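Local coordinates for disulfide bond protein A (Staphylococcus aureus, PDB 3BCI) that probably acts as a thiol:disulfide oxidoreductase of the DsbA subfamily, exchanging disulfides with substrate proteins during oxidative folding, at residues V16-Y21 against N145-T150; K22-K27 against A88-E93; Q50-A55 against E136-I141; G58-V63 against K95-K100. All blocks are in the same frame, centred on the assembly; numbering follows the deposited sequence.

Contact 1. Residues V16-Y21 against N145-T150; sequences VVYGDY and NHIKTT
Tyr-18, on the strand that ends at Gly-19, lays its ring against Ile-147 in the loop after helix 130-144. Its CG lies anti to the carbonyl carbon, beside the backbone N (chi1 -70°), which turns the ring toward that loop. Tyr-18 CB lies beside the CG2 branch of Ile-147, and Tyr-18 CG is met by Ile-147 CG2 and CG1 alike. Farther out, Tyr-18 CD1 and CE1 lie against Ile-147 CG1, and Tyr-18 CE2 meets the Ile-147 CD1 methyl at 3.6 Å. Of the ring atoms CZ comes nearest to Ile-147, 3.5 Å from its CG1. That methylene stands 12° off the ring normal and 3.5 Å from the ring centroid, the geometry of a CH-pi contact over the face. On the opposite face sits Val-16 CG1, offset toward the rim.

At the tip, Tyr-18 OH lies 3.5 Å from Asn-145 ND2, at too poor an angle for a hydrogen bond; this amide nitrogen donates instead to the carbonyl of Ile-141. A water bonded to Tyr-18 OH at 2.7 Å makes a weak bond to Asn-145 OD1. Thr-150 CB packs 4.1 Å from Gly-19 CA.

His-146, at positive phi, is the C-prime residue of the Schellman motif that ends the helix. The chemistry is divided: CH-pi and dispersion hold the ring between two aliphatic side chains, while the phenol oxygen is tied to Asn-145 only by a weak water bridge.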
loop_
_atom_site.group_PDB
_atom_site.type_symbol
_atom_site.label_atom_id
_atom_site.label_comp_id
_atom_site.label_asym_id
_atom_site.label_seq_id
_atom_site.Cartn_x
_atom_site.Cartn_y
_atom_site.Cartn_z
ATOM N N VAL A 16 -8.165 0.935 -6.995
ATOM C CA VAL A 16 -6.929 1.664 -6.737
ATOM C C VAL A 16 -7.100 2.627 -5.570
ATOM O O VAL A 16 -8.054 3.412 -5.526
ATOM C CB VAL A 16 -6.483 2.492 -7.964
ATOM C CG1 VAL A 16 -5.156 3.191 -7.661
ATOM C CG2 VAL A 16 -6.353 1.598 -9.188
ATOM N N VAL A 17 -6.174 2.555 -4.622
ATOM C CA VAL A 17 -6.195 3.441 -3.466
ATOM C C VAL A 17 -4.894 4.233 -3.493
ATOM O O VAL A 17 -3.810 3.652 -3.568
ATOM C CB VAL A 17 -6.288 2.657 -2.131
ATOM C CG1 VAL A 17 -6.044 3.601 -0.936
ATOM C CG2 VAL A 17 -7.668 2.021 -2.001
ATOM N N TYR A 18 -5.019 5.555 -3.466
ATOM C CA TYR A 18 -3.866 6.452 -3.470
ATOM C C TYR A 18 -3.610 6.904 -2.045
ATOM O O TYR A 18 -4.541 7.286 -1.338
ATOM C CB TYR A 18 -4.151 7.671 -4.350
ATOM C CG TYR A 18 -4.203 7.367 -5.828
ATOM C CD1 TYR A 18 -3.039 7.352 -6.598
ATOM C CD2 TYR A 18 -5.420 7.116 -6.464
ATOM C CE1 TYR A 18 -3.085 7.106 -7.965
ATOM C CE2 TYR A 18 -5.480 6.864 -7.830
ATOM C CZ TYR A 18 -4.310 6.865 -8.577
ATOM O OH TYR A 18 -4.368 6.662 -9.934
ATOM N N GLY A 19 -2.353 6.857 -1.616
ATOM C CA GLY A 19 -2.042 7.278 -0.266
ATOM C C GLY A 19 -0.567 7.324 0.080
ATOM O O GLY A 19 0.294 7.449 -0.788
ATOM N N ASP A 20 -0.287 7.221 1.372
ATOM C CA ASP A 20 1.077 7.256 1.891
ATOM C C ASP A 20 1.003 6.610 3.269
ATOM O O ASP A 20 0.067 6.875 4.022
ATOM C CB ASP A 20 1.549 8.714 2.014
ATOM C CG ASP A 20 3.023 8.829 2.374
ATOM O OD1 ASP A 20 3.484 8.081 3.259
ATOM O OD2 ASP A 20 3.719 9.676 1.778
ATOM N N TYR A 21 1.974 5.762 3.601
ATOM C CA TYR A 21 1.973 5.094 4.896
ATOM C C TYR A 21 2.079 6.071 6.066
ATOM O O TYR A 21 1.737 5.728 7.193
ATOM C CB TYR A 21 3.119 4.074 4.973
ATOM C CG TYR A 21 2.864 2.814 4.184
ATOM C CD1 TYR A 21 1.825 1.957 4.533
ATOM C CD2 TYR A 21 3.647 2.487 3.075
ATOM C CE1 TYR A 21 1.562 0.809 3.799
ATOM C CE2 TYR A 21 3.389 1.334 2.332
ATOM C CZ TYR A 21 2.344 0.504 2.702
ATOM O OH TYR A 21 2.070 -0.631 1.976
ATOM N N ASN A 145 -2.246 10.757 -13.295
ATOM C CA ASN A 145 -3.681 10.577 -13.083
ATOM C C ASN A 145 -4.293 11.798 -12.407
ATOM O O ASN A 145 -5.468 11.794 -12.031
ATOM C CB ASN A 145 -3.946 9.323 -12.243
ATOM C CG ASN A 145 -3.912 8.049 -13.070
ATOM O OD1 ASN A 145 -4.848 7.751 -13.809
ATOM N ND2 ASN A 145 -2.825 7.298 -12.957
ATOM N N HIS A 146 -3.481 12.839 -12.250
ATOM C CA HIS A 146 -3.924 14.092 -11.645
ATOM C C HIS A 146 -4.558 13.911 -10.268
ATOM O O HIS A 146 -5.605 14.494 -9.974
ATOM C CB HIS A 146 -4.908 14.782 -12.595
ATOM C CG HIS A 146 -4.372 14.958 -13.980
ATOM N ND1 HIS A 146 -3.402 15.888 -14.292
ATOM C CD2 HIS A 146 -4.618 14.278 -15.125
ATOM C CE1 HIS A 146 -3.076 15.771 -15.567
ATOM N NE2 HIS A 146 -3.799 14.798 -16.095
ATOM N N ILE A 147 -3.923 13.111 -9.419
ATOM C CA ILE A 147 -4.449 12.880 -8.080
ATOM C C ILE A 147 -3.987 13.992 -7.153
ATOM O O ILE A 147 -2.794 14.141 -6.896
ATOM C CB ILE A 147 -3.979 11.525 -7.517
ATOM C CG1 ILE A 147 -4.370 10.401 -8.482
ATOM C CG2 ILE A 147 -4.604 11.284 -6.147
ATOM C CD1 ILE A 147 -5.859 10.340 -8.790
ATOM N N LYS A 148 -4.941 14.768 -6.651
ATOM C CA LYS A 148 -4.635 15.881 -5.761
ATOM C C LYS A 148 -4.624 15.485 -4.290
ATOM O O LYS A 148 -3.605 15.600 -3.609
ATOM C CB LYS A 148 -5.652 17.006 -5.962
ATOM C CG LYS A 148 -5.636 17.643 -7.343
ATOM C CD LYS A 148 -6.727 18.700 -7.460
ATOM C CE LYS A 148 -6.580 19.769 -6.385
ATOM N NZ LYS A 148 -7.720 20.726 -6.384
ATOM N N THR A 149 -5.769 15.017 -3.805
ATOM C CA THR A 149 -5.899 14.630 -2.409
ATOM C C THR A 149 -5.756 13.139 -2.128
ATOM O O THR A 149 -6.013 12.294 -2.985
ATOM C CB THR A 149 -7.257 15.080 -1.845
ATOM O OG1 THR A 149 -8.304 14.622 -2.709
ATOM C CG2 THR A 149 -7.312 16.593 -1.734
ATOM N N THR A 150 -5.340 12.836 -0.906
ATOM C CA THR A 150 -5.184 11.464 -0.452
ATOM C C THR A 150 -5.757 11.429 0.955
ATOM O O THR A 150 -5.643 12.396 1.696
ATOM C CB THR A 150 -3.703 11.042 -0.394
ATOM O OG1 THR A 150 -2.988 11.922 0.479
ATOM C CG2 THR A 150 -3.079 11.087 -1.778
HETATM O O HOH W 1 -6.821 6.893 -11.127
#

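Contact 2. Residues K22-K27 against A88-E93; sequences KCPYCK and AAQQDE
The backbones approach most closely at Lys-22 and Glu-93, with CA atoms 5.5 Å apart, and at Lys-27 and Ala-88 the gap is 7.3 Å. Between these points Gln-90, with CG anti to its backbone N (chi1 -170°) and an extended chain, reaches the start of helix 24-42. Its NE2 donates to Cys-23 O over 2.9 Å at a fairly straight 159°. The donor stands almost straight above the carbonyl plane, while the acceptor lies close to the plane of the amide. Cys-23 O also receives the helical bond from Lys-27 N, and Gln-90 NE2 has a second acceptor in Tyr-21 O. Gln-90 OE1 lies 3.2 Å from Pro-24 CA and 3.5 Å from Lys-27 CD.

Lys-22, bent at chi3, donates from NZ to Glu-93 O at 3.1 Å. NZ also has a salt bridge to Asp-60 OD1 and hydrogen bonds to Leu-57 O and Lys-95 O, more acceptors than N-H groups, so they must share. A water bridges Lys-22 O and Gln-91 O.

Cys-23 is the N-cap of the helix. The loop after helix 79-88 packs on its first turn through Gln-90. Cys-23-Pro-24-Tyr-25-Cys-26 is the CxxC site of the thioredoxin fold, whose cysteines form a disulfide in a structure of this protein.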
loop_
_atom_site.group_PDB
_atom_site.type_symbol
_atom_site.label_atom_id
_atom_site.label_comp_id
_atom_site.label_asym_id
_atom_site.label_seq_id
_atom_site.Cartn_x
_atom_site.Cartn_y
_atom_site.Cartn_z
ATOM N N LYS A 22 2.542 7.287 5.795
ATOM C CA LYS A 22 2.692 8.300 6.841
ATOM C C LYS A 22 1.457 9.182 6.973
ATOM O O LYS A 22 1.388 10.037 7.857
ATOM C CB LYS A 22 3.892 9.197 6.532
ATOM C CG LYS A 22 5.224 8.467 6.504
ATOM C CD LYS A 22 6.406 9.429 6.409
ATOM C CE LYS A 22 6.620 10.193 7.710
ATOM N NZ LYS A 22 7.719 11.196 7.572
ATOM N N CYS A 23 0.490 8.951 6.099
ATOM C CA CYS A 23 -0.737 9.726 6.121
ATOM C C CYS A 23 -1.770 9.203 7.111
ATOM O O CYS A 23 -2.221 8.058 7.026
ATOM C CB CYS A 23 -1.328 9.788 4.719
ATOM S SG CYS A 23 -2.912 10.591 4.620
ATOM N N PRO A 24 -2.162 10.056 8.065
ATOM C CA PRO A 24 -3.145 9.702 9.094
ATOM C C PRO A 24 -4.484 9.230 8.571
ATOM O O PRO A 24 -5.032 8.249 9.071
ATOM C CB PRO A 24 -3.263 10.984 9.923
ATOM C CG PRO A 24 -1.913 11.625 9.754
ATOM C CD PRO A 24 -1.655 11.424 8.286
ATOM N N TYR A 25 -5.016 9.927 7.572
ATOM C CA TYR A 25 -6.307 9.552 7.010
ATOM C C TYR A 25 -6.227 8.253 6.226
ATOM O O TYR A 25 -7.195 7.507 6.144
ATOM C CB TYR A 25 -6.855 10.675 6.120
ATOM C CG TYR A 25 -7.385 11.867 6.897
ATOM C CD1 TYR A 25 -7.340 11.891 8.293
ATOM C CD2 TYR A 25 -7.925 12.971 6.238
ATOM C CE1 TYR A 25 -7.819 12.982 9.013
ATOM C CE2 TYR A 25 -8.407 14.068 6.949
ATOM C CZ TYR A 25 -8.352 14.067 8.334
ATOM O OH TYR A 25 -8.833 15.148 9.038
ATOM N N CYS A 26 -5.056 7.985 5.643
ATOM C CA CYS A 26 -4.844 6.751 4.888
ATOM C C CYS A 26 -4.876 5.574 5.868
ATOM O O CYS A 26 -5.321 4.474 5.538
ATOM C CB CYS A 26 -3.497 6.796 4.158
ATOM S SG CYS A 26 -3.431 7.985 2.817
ATOM N N LYS A 27 -4.409 5.822 7.085
ATOM C CA LYS A 27 -4.392 4.796 8.128
ATOM C C LYS A 27 -5.850 4.481 8.479
ATOM O O LYS A 27 -6.216 3.326 8.706
ATOM C CB LYS A 27 -3.647 5.336 9.358
ATOM C CG LYS A 27 -3.703 4.471 10.608
ATOM C CD LYS A 27 -2.853 5.104 11.716
ATOM C CE LYS A 27 -2.877 4.295 12.998
ATOM N NZ LYS A 27 -4.205 4.337 13.670
ATOM N N ALA A 88 -0.546 0.444 11.201
ATOM C CA ALA A 88 -0.763 0.363 12.647
ATOM C C ALA A 88 0.392 0.934 13.471
ATOM O O ALA A 88 0.203 1.330 14.620
ATOM C CB ALA A 88 -1.020 -1.090 13.055
ATOM N N ALA A 89 1.584 0.982 12.888
ATOM C CA ALA A 89 2.751 1.501 13.596
ATOM C C ALA A 89 3.012 2.972 13.296
ATOM O O ALA A 89 4.003 3.538 13.750
ATOM C CB ALA A 89 3.982 0.677 13.231
ATOM N N GLN A 90 2.119 3.589 12.532
ATOM C CA GLN A 90 2.264 4.990 12.149
ATOM C C GLN A 90 2.559 5.940 13.313
ATOM O O GLN A 90 1.906 5.887 14.353
ATOM C CB GLN A 90 1.000 5.461 11.427
ATOM C CG GLN A 90 1.132 6.820 10.768
ATOM C CD GLN A 90 -0.121 7.224 10.018
ATOM O OE1 GLN A 90 -1.003 7.885 10.565
ATOM N NE2 GLN A 90 -0.214 6.810 8.756
ATOM N N GLN A 91 3.547 6.809 13.125
ATOM C CA GLN A 91 3.921 7.792 14.140
ATOM C C GLN A 91 3.583 9.174 13.593
ATOM O O GLN A 91 2.900 9.296 12.575
ATOM C CB GLN A 91 5.424 7.725 14.435
ATOM C CG GLN A 91 5.892 6.471 15.154
ATOM C CD GLN A 91 5.408 6.408 16.588
ATOM O OE1 GLN A 91 5.399 7.418 17.295
ATOM N NE2 GLN A 91 5.016 5.220 17.032
ATOM N N ASP A 92 4.065 10.212 14.270
ATOM C CA ASP A 92 3.822 11.579 13.827
ATOM C C ASP A 92 4.399 11.682 12.427
ATOM O O ASP A 92 5.504 11.206 12.175
ATOM C CB ASP A 92 4.534 12.576 14.739
ATOM C CG ASP A 92 4.133 14.007 14.452
ATOM O OD1 ASP A 92 3.000 14.386 14.816
ATOM O OD2 ASP A 92 4.939 14.750 13.855
ATOM N N GLU A 93 3.663 12.309 11.519
ATOM C CA GLU A 93 4.121 12.438 10.143
ATOM C C GLU A 93 5.337 13.346 9.990
ATOM O O GLU A 93 5.965 13.372 8.932
ATOM C CB GLU A 93 2.985 12.945 9.262
ATOM C CG GLU A 93 2.626 14.395 9.484
ATOM C CD GLU A 93 1.328 14.752 8.817
ATOM O OE1 GLU A 93 0.268 14.516 9.426
ATOM O OE2 GLU A 93 1.370 15.250 7.678
HETATM O O HOH W 2 3.172 9.464 9.743
#

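Contact 3. Residues Q50-A55 against E136-I141; sequences QFVNLA and EKDKKI
The carboxylate of Asp-138 is met from above its plane by the backbone N of Asn-53. This N-H reaches OD2 at 2.9 Å and 170°, a nearly straight bond. OD2 is shared with NE2 of His-69, while OD1 takes a 2.6 Å bond from a water that also donates to Phe-51 O and accepts from Gln-50 NE2. Both oxygens of this buried acid thus have partners. A second flat group, the amide of Asn-53, turns away from the helix: chi1 of -163° swings its CG to the side opposite the backbone N. Its OD1 accepts from Ala-55 N at 2.8 Å, closing an Asx turn at the strand's end.

Val-52 CG1 lies 3.3 Å from the backbone O of Asp-138, 3.9 Å from its carboxylate CG and 4.1 Å from Ile-141 CG2. At the exposed side, Lys-139 passes its CE 3.6 Å from Leu-54 O, and its NZ reaches Ala-55 O through a second water.

The axes of segments 136-141 and 50-53 lie 7.1 Å apart at 91°. Strand 48-53 is an outermost strand of the sheet, paired in parallel with 14-19, and Phe-51 leaves it on the other side toward Tyr-21 and helix 79-88. Asn-53 and Ala-55 also touch helix 61-74, which touches helix 130-144 through Ile-62 and Glu-136.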
loop_
_atom_site.group_PDB
_atom_site.type_symbol
_atom_site.label_atom_id
_atom_site.label_comp_id
_atom_site.label_asym_id
_atom_site.label_seq_id
_atom_site.Cartn_x
_atom_site.Cartn_y
_atom_site.Cartn_z
ATOM N N GLN A 50 -4.723 -2.306 -6.001
ATOM C CA GLN A 50 -3.458 -1.619 -6.215
ATOM C C GLN A 50 -3.353 -0.421 -5.291
ATOM O O GLN A 50 -4.265 0.401 -5.215
ATOM C CB GLN A 50 -3.315 -1.148 -7.670
ATOM C CG GLN A 50 -2.092 -0.252 -7.898
ATOM C CD GLN A 50 -1.864 0.100 -9.362
ATOM O OE1 GLN A 50 -2.788 0.071 -10.176
ATOM N NE2 GLN A 50 -0.626 0.453 -9.698
ATOM N N PHE A 51 -2.237 -0.340 -4.579
ATOM C CA PHE A 51 -1.985 0.772 -3.673
ATOM C C PHE A 51 -0.920 1.625 -4.347
ATOM O O PHE A 51 0.154 1.122 -4.693
ATOM C CB PHE A 51 -1.473 0.257 -2.324
ATOM C CG PHE A 51 -1.180 1.348 -1.324
ATOM C CD1 PHE A 51 -2.209 2.112 -0.789
ATOM C CD2 PHE A 51 0.130 1.617 -0.928
ATOM C CE1 PHE A 51 -1.941 3.131 0.128
ATOM C CE2 PHE A 51 0.409 2.631 -0.014
ATOM C CZ PHE A 51 -0.629 3.390 0.513
ATOM N N VAL A 52 -1.228 2.897 -4.572
ATOM C CA VAL A 52 -0.272 3.803 -5.205
ATOM C C VAL A 52 0.179 4.780 -4.130
ATOM O O VAL A 52 -0.605 5.605 -3.664
ATOM C CB VAL A 52 -0.907 4.584 -6.379
ATOM C CG1 VAL A 52 0.135 5.491 -7.021
ATOM C CG2 VAL A 52 -1.464 3.611 -7.413
ATOM N N ASN A 53 1.448 4.677 -3.750
ATOM C CA ASN A 53 2.032 5.502 -2.695
ATOM C C ASN A 53 2.658 6.785 -3.232
ATOM O O ASN A 53 3.662 6.741 -3.940
ATOM C CB ASN A 53 3.101 4.686 -1.971
ATOM C CG ASN A 53 3.478 5.267 -0.632
ATOM O OD1 ASN A 53 3.550 6.487 -0.463
ATOM N ND2 ASN A 53 3.744 4.391 0.334
ATOM N N LEU A 54 2.076 7.930 -2.887
ATOM C CA LEU A 54 2.616 9.206 -3.352
ATOM C C LEU A 54 3.948 9.570 -2.681
ATOM O O LEU A 54 4.663 10.446 -3.164
ATOM C CB LEU A 54 1.596 10.339 -3.139
ATOM C CG LEU A 54 0.511 10.512 -4.210
ATOM C CD1 LEU A 54 -0.491 9.361 -4.138
ATOM C CD2 LEU A 54 -0.201 11.849 -4.005
ATOM N N ALA A 55 4.274 8.893 -1.581
ATOM C CA ALA A 55 5.521 9.134 -0.841
ATOM C C ALA A 55 5.825 10.626 -0.774
ATOM O O ALA A 55 6.894 11.065 -1.194
ATOM C CB ALA A 55 6.679 8.398 -1.518
ATOM N N GLU A 136 9.265 4.614 -7.220
ATOM C CA GLU A 136 9.377 5.848 -7.986
ATOM C C GLU A 136 8.198 5.998 -8.945
ATOM O O GLU A 136 7.606 7.070 -9.046
ATOM C CB GLU A 136 10.676 5.866 -8.799
ATOM C CG GLU A 136 11.952 6.021 -7.979
ATOM C CD GLU A 136 11.964 7.290 -7.144
ATOM O OE1 GLU A 136 11.479 8.331 -7.642
ATOM O OE2 GLU A 136 12.469 7.249 -5.997
ATOM N N LYS A 137 7.867 4.917 -9.643
ATOM C CA LYS A 137 6.781 4.921 -10.612
ATOM C C LYS A 137 5.450 5.330 -9.984
ATOM O O LYS A 137 4.651 6.021 -10.617
ATOM C CB LYS A 137 6.650 3.540 -11.262
ATOM C CG LYS A 137 5.706 3.509 -12.460
ATOM C CD LYS A 137 5.512 2.095 -12.992
ATOM C CE LYS A 137 4.633 2.092 -14.240
ATOM N NZ LYS A 137 4.347 0.709 -14.725
ATOM N N ASP A 138 5.215 4.906 -8.745
ATOM C CA ASP A 138 3.977 5.256 -8.046
ATOM C C ASP A 138 3.752 6.767 -8.039
ATOM O O ASP A 138 2.626 7.241 -8.180
ATOM C CB ASP A 138 4.015 4.758 -6.602
ATOM C CG ASP A 138 3.373 3.394 -6.431
ATOM O OD1 ASP A 138 3.064 2.734 -7.452
ATOM O OD2 ASP A 138 3.186 2.980 -5.269
ATOM N N LYS A 139 4.823 7.533 -7.874
ATOM C CA LYS A 139 4.677 8.982 -7.849
ATOM C C LYS A 139 4.257 9.493 -9.222
ATOM O O LYS A 139 3.464 10.424 -9.326
ATOM C CB LYS A 139 5.987 9.639 -7.428
ATOM C CG LYS A 139 6.548 9.070 -6.138
ATOM C CD LYS A 139 7.903 9.669 -5.831
ATOM C CE LYS A 139 7.753 10.936 -5.028
ATOM N NZ LYS A 139 8.946 11.808 -5.179
ATOM N N LYS A 140 4.798 8.880 -10.269
ATOM C CA LYS A 140 4.472 9.262 -11.637
ATOM C C LYS A 140 3.015 8.893 -11.941
ATOM O O LYS A 140 2.300 9.639 -12.612
ATOM C CB LYS A 140 5.410 8.550 -12.617
ATOM C CG LYS A 140 5.174 8.901 -14.077
ATOM C CD LYS A 140 6.151 8.176 -14.985
ATOM C CE LYS A 140 5.912 8.524 -16.442
ATOM N NZ LYS A 140 4.545 8.135 -16.883
ATOM N N ILE A 141 2.579 7.739 -11.447
ATOM C CA ILE A 141 1.205 7.301 -11.673
ATOM C C ILE A 141 0.228 8.316 -11.077
ATOM O O ILE A 141 -0.716 8.746 -11.741
ATOM C CB ILE A 141 0.953 5.907 -11.046
ATOM C CG1 ILE A 141 1.759 4.848 -11.807
ATOM C CG2 ILE A 141 -0.543 5.578 -11.076
ATOM C CD1 ILE A 141 1.703 3.454 -11.184
HETATM O O HOH W 3 1.242 0.835 -7.220
HETATM O O HOH W 4 9.720 10.873 -2.664
#

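Contact 4. Residues G58-V63 against K95-K100; sequences GKDSIV and KEWLTK
This is a side-chain-to-backbone contact in which Asp-60, at the entry to helix 61-74, holds the loop that leads from helix 79-88 into helix 100-108. The evidence is one direct bond: Leu-98 N donates to Asp-60 OD2 at 2.9 Å and 160°, OD2 accepting through its anti lone pair, on the side away from OD1. Trp-97 N is also near OD2, yet its angle is too poor for a bond. With chi1 at 59°, CG sits between the backbone N and the carbonyl carbon of Asp-60, and the carboxylate faces the loop. OD1 is engaged in a salt bridge with Lys-22 NZ, so the two oxygens tie down different parts of the chain.

Glu-96 CA comes within 3.2 Å of Asp-60 OD2, and Leu-98 CB lies 3.4 Å from Asp-60 O. The Glu-96 carboxylate lies against CG and CD of Lys-59, but Lys-59 NZ stays 5.3 Å from Glu-96 OE2, and their charged ends do not meet. Leu-98 CG covers one face of the Trp-97 ring. Glu-96 and Leu-98 each centre an inverse gamma turn.

Val-63 CB lies 4.1 Å from Leu-98 O; among the helices, Val-63 also meets Leu-103 of helix 100-108 and Tyr-124 of helix 114-125, while Ile-62 turns to helix 130-144. Thr-99, with OG1 bonded to Leu-102 N, caps helix 100-108 where the loop ends.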
loop_
_atom_site.group_PDB
_atom_site.type_symbol
_atom_site.label_atom_id
_atom_site.label_comp_id
_atom_site.label_asym_id
_atom_site.label_seq_id
_atom_site.Cartn_x
_atom_site.Cartn_y
_atom_site.Cartn_z
ATOM N N GLY A 58 7.729 13.112 3.542
ATOM C CA GLY A 58 9.051 13.005 4.135
ATOM C C GLY A 58 9.976 12.099 3.347
ATOM O O GLY A 58 9.520 11.259 2.576
ATOM N N LYS A 59 11.280 12.257 3.554
ATOM C CA LYS A 59 12.268 11.460 2.838
ATOM C C LYS A 59 12.188 9.972 3.149
ATOM O O LYS A 59 12.700 9.156 2.391
ATOM C CB LYS A 59 13.681 11.975 3.134
ATOM C CG LYS A 59 13.999 12.079 4.609
ATOM C CD LYS A 59 15.392 12.654 4.871
ATOM C CE LYS A 59 16.501 11.612 4.740
ATOM N NZ LYS A 59 16.906 11.332 3.335
ATOM N N ASP A 60 11.543 9.616 4.255
ATOM C CA ASP A 60 11.413 8.214 4.624
ATOM C C ASP A 60 10.180 7.565 3.989
ATOM O O ASP A 60 10.044 6.343 4.003
ATOM C CB ASP A 60 11.367 8.073 6.148
ATOM C CG ASP A 60 10.223 8.844 6.777
ATOM O OD1 ASP A 60 10.038 10.035 6.437
ATOM O OD2 ASP A 60 9.517 8.259 7.623
ATOM N N SER A 61 9.289 8.382 3.431
ATOM C CA SER A 61 8.077 7.872 2.788
ATOM C C SER A 61 8.413 6.923 1.650
ATOM O O SER A 61 7.834 5.846 1.536
ATOM C CB SER A 61 7.225 9.020 2.230
ATOM O OG SER A 61 6.377 9.573 3.221
ATOM N N ILE A 62 9.356 7.331 0.810
ATOM C CA ILE A 62 9.767 6.532 -0.338
ATOM C C ILE A 62 10.439 5.231 0.095
ATOM O O ILE A 62 10.342 4.216 -0.598
ATOM C CB ILE A 62 10.733 7.337 -1.251
ATOM C CG1 ILE A 62 10.899 6.635 -2.598
ATOM C CG2 ILE A 62 12.088 7.502 -0.566
ATOM C CD1 ILE A 62 9.621 6.599 -3.435
ATOM N N VAL A 63 11.121 5.261 1.237
ATOM C CA VAL A 63 11.796 4.068 1.731
ATOM C C VAL A 63 10.733 3.053 2.132
ATOM O O VAL A 63 10.845 1.865 1.823
ATOM C CB VAL A 63 12.696 4.377 2.954
ATOM C CG1 VAL A 63 13.384 3.106 3.423
ATOM C CG2 VAL A 63 13.747 5.423 2.585
ATOM N N LYS A 95 7.929 13.000 11.827
ATOM C CA LYS A 95 9.054 12.150 12.196
ATOM C C LYS A 95 9.376 11.240 11.017
ATOM O O LYS A 95 8.477 10.822 10.285
ATOM C CB LYS A 95 8.696 11.255 13.384
ATOM C CG LYS A 95 8.509 11.949 14.717
ATOM C CD LYS A 95 8.022 10.935 15.746
ATOM C CE LYS A 95 7.962 11.518 17.147
ATOM N NZ LYS A 95 9.322 11.788 17.692
ATOM N N GLU A 96 10.656 10.936 10.829
ATOM C CA GLU A 96 11.057 10.031 9.761
ATOM C C GLU A 96 11.082 8.650 10.409
ATOM O O GLU A 96 12.136 8.030 10.540
ATOM C CB GLU A 96 12.449 10.393 9.234
ATOM C CG GLU A 96 12.611 11.855 8.859
ATOM C CD GLU A 96 13.941 12.142 8.189
ATOM O OE1 GLU A 96 14.903 11.379 8.420
ATOM O OE2 GLU A 96 14.027 13.138 7.440
ATOM N N TRP A 97 9.907 8.183 10.823
ATOM C CA TRP A 97 9.782 6.896 11.491
ATOM C C TRP A 97 9.924 5.666 10.596
ATOM O O TRP A 97 10.121 4.560 11.101
ATOM C CB TRP A 97 8.451 6.820 12.248
ATOM C CG TRP A 97 7.228 6.914 11.376
ATOM C CD1 TRP A 97 6.631 8.053 10.912
ATOM C CD2 TRP A 97 6.448 5.821 10.872
ATOM N NE1 TRP A 97 5.527 7.735 10.153
ATOM C CE2 TRP A 97 5.393 6.373 10.111
ATOM C CE3 TRP A 97 6.543 4.428 10.989
ATOM C CZ2 TRP A 97 4.432 5.577 9.470
ATOM C CZ3 TRP A 97 5.589 3.636 10.353
ATOM C CH2 TRP A 97 4.548 4.216 9.602
ATOM N N LEU A 98 9.821 5.843 9.279
ATOM C CA LEU A 98 9.958 4.711 8.362
ATOM C C LEU A 98 11.431 4.409 8.102
ATOM O O LEU A 98 11.925 4.546 6.986
ATOM C CB LEU A 98 9.231 4.988 7.039
ATOM C CG LEU A 98 7.701 4.928 7.110
ATOM C CD1 LEU A 98 7.094 5.535 5.855
ATOM C CD2 LEU A 98 7.261 3.474 7.281
ATOM N N THR A 99 12.122 3.986 9.153
ATOM C CA THR A 99 13.538 3.654 9.078
ATOM C C THR A 99 13.720 2.224 8.570
ATOM O O THR A 99 12.789 1.423 8.598
ATOM C CB THR A 99 14.190 3.757 10.463
ATOM O OG1 THR A 99 13.613 2.773 11.332
ATOM C CG2 THR A 99 13.951 5.147 11.067
ATOM N N LYS A 100 14.921 1.907 8.106
ATOM C CA LYS A 100 15.194 0.563 7.617
ATOM C C LYS A 100 15.117 -0.429 8.773
ATOM O O LYS A 100 14.775 -1.598 8.583
ATOM C CB LYS A 100 16.569 0.519 6.958
ATOM C CG LYS A 100 16.651 1.376 5.705
ATOM C CD LYS A 100 18.003 1.257 5.028
ATOM C CE LYS A 100 18.068 2.156 3.804
ATOM N NZ LYS A 100 19.416 2.134 3.176
#

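The contacts lie at different distances from the CxxC motif. Contact 2 contains it, and contact 1 touches it where Gly-19 CA lies 3.5 Å from Cys-26 SG in one conformer of Cys-26. Contacts 1 and 3, with centres about 8 Å apart, share the sheet: Val-52 N bonds to Val-17 O at 2.9 Å, coupling the adjacent parallel strands. Contacts 2 and 4 are joined by Lys-22 NZ, 2.8 Å from Asp-60 OD1. Asp-20 OD2 of contact 1, 3.0 Å from Ser-61 OG, gives a separate polar link to contact 4. Contact 3 does not touch contact 2; their nearest atoms are about 6 Å apart. It meets contact 4 through packing of Ala-55 on Ser-61.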